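Side-chain contact in nuclear protein localization protein 4 homolog (Drosophila melanogaster, PDB 4RV0), which probably belongs to a complex that binds ubiquitinated proteins and is needed to export misfolded proteins from the ER for proteasomal degradation: residues Lys32-Tyr35 / Asp36-Asn40. Numbering follows the deposited sequence.
Sequences KHLY and DSVQN
With CG of K32 anti to its own N (chi1 176°) and the chain extended until a final bend at chi4 (-65°), the ammonium of K32 swings round to D36, whose CG lies anti to its carbonyl carbon. The result is an i to i+4 salt bridge on helix 31-41, the main helix of this ubiquitin-like domain, and it illustrates how side chains one turn apart can pair. NZ of K32 sits 2.6 Å from OD2 of D36, on the syn lone pair of that oxygen, while CG and CE of K32 each come within 3.6 Å of OD2 of D36 as the two side chains cross. With an alanine at D36, the ammonium of K32 would probably be left without its carboxylate mate and free to turn.

One residue on, the contact of H33 with S37 joins a ring face to a hydroxyl. The ring of H33 lies with one face toward OG of S37, offset toward the rim at NE2. OD1 of N30 takes a hydrogen bond from the backbone N of H33, and a weak bond links ring ND1 to OG of S29. On the side facing strand 19-25, buried L34 packs on I23 and I25, and its CD1 lies 4.4 Å from CG2 of V38. Back at S37, O of H33 accepts two bonds from opposite faces of its carbonyl plane: N of S37 at 2.7 Å, and OG of S37, also at 2.7 Å but 37° out of that plane.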
# COMPACT_ATOMS: atom_id res chain seq x y z
N LYS B 32 2.59 24.73 9.40
CA LYS B 32 1.26 24.92 9.96
C LYS B 32 0.18 24.81 8.90
O LYS B 32 -0.89 24.24 9.16
CB LYS B 32 1.09 26.27 10.68
CG LYS B 32 -0.36 26.46 11.15
CD LYS B 32 -0.53 27.65 12.06
CE LYS B 32 -1.99 27.82 12.48
NZ LYS B 32 -2.94 28.16 11.39
N HIS B 33 0.44 25.34 7.72
CA HIS B 33 -0.52 25.24 6.64
C HIS B 33 -0.76 23.78 6.27
O HIS B 33 -1.89 23.41 5.94
CB HIS B 33 -0.10 26.07 5.43
CG HIS B 33 -1.11 26.06 4.32
ND1 HIS B 33 -0.76 25.83 3.01
CD2 HIS B 33 -2.45 26.24 4.34
CE1 HIS B 33 -1.86 25.88 2.25
NE2 HIS B 33 -2.89 26.11 3.05
N LEU B 34 0.28 22.96 6.33
CA LEU B 34 0.15 21.53 6.07
C LEU B 34 -0.79 20.92 7.11
O LEU B 34 -1.72 20.17 6.77
CB LEU B 34 1.50 20.82 6.08
CG LEU B 34 1.53 19.30 5.88
CD1 LEU B 34 0.94 18.88 4.54
CD2 LEU B 34 2.97 18.77 6.02
N TYR B 35 -0.55 21.26 8.37
CA TYR B 35 -1.41 20.80 9.46
C TYR B 35 -2.85 21.25 9.25
O TYR B 35 -3.78 20.45 9.40
CB TYR B 35 -0.87 21.25 10.81
CG TYR B 35 0.17 20.34 11.43
CD1 TYR B 35 -0.19 19.41 12.39
CD2 TYR B 35 1.51 20.42 11.07
CE1 TYR B 35 0.76 18.58 12.99
CE2 TYR B 35 2.47 19.59 11.65
CZ TYR B 35 2.08 18.67 12.61
OH TYR B 35 3.01 17.84 13.20
N ASP B 36 -3.04 22.52 8.90
CA ASP B 36 -4.37 23.04 8.64
C ASP B 36 -5.02 22.31 7.45
O ASP B 36 -6.21 22.01 7.47
CB ASP B 36 -4.36 24.57 8.37
CG ASP B 36 -4.05 25.40 9.63
OD1 ASP B 36 -4.38 24.94 10.74
OD2 ASP B 36 -3.51 26.53 9.48
N SER B 37 -4.23 22.06 6.42
CA SER B 37 -4.70 21.34 5.24
C SER B 37 -5.17 19.92 5.62
O SER B 37 -6.23 19.46 5.16
CB SER B 37 -3.60 21.26 4.19
OG SER B 37 -3.22 22.55 3.77
N VAL B 38 -4.39 19.24 6.45
CA VAL B 38 -4.76 17.91 6.88
C VAL B 38 -6.05 17.91 7.69
O VAL B 38 -6.94 17.09 7.45
CB VAL B 38 -3.62 17.23 7.66
CG1 VAL B 38 -4.08 15.90 8.21
CG2 VAL B 38 -2.41 17.04 6.74
N GLN B 39 -6.17 18.88 8.60
CA GLN B 39 -7.36 19.01 9.44
C GLN B 39 -8.64 19.16 8.65
O GLN B 39 -9.66 18.54 8.96
CB GLN B 39 -7.19 20.22 10.38
CG GLN B 39 -8.44 20.64 11.14
CD GLN B 39 -8.85 19.65 12.22
OE1 GLN B 39 -8.11 18.72 12.53
NE2 GLN B 39 -10.01 19.88 12.84
N ASN B 40 -8.59 20.00 7.62
CA ASN B 40 -9.71 20.25 6.74
C ASN B 40 -10.06 19.04 5.85
O ASN B 40 -11.20 18.89 5.42
CB ASN B 40 -9.44 21.50 5.89
CG ASN B 40 -9.37 22.77 6.74
OD1 ASN B 40 -9.93 22.83 7.84
ND2 ASN B 40 -8.71 23.79 6.21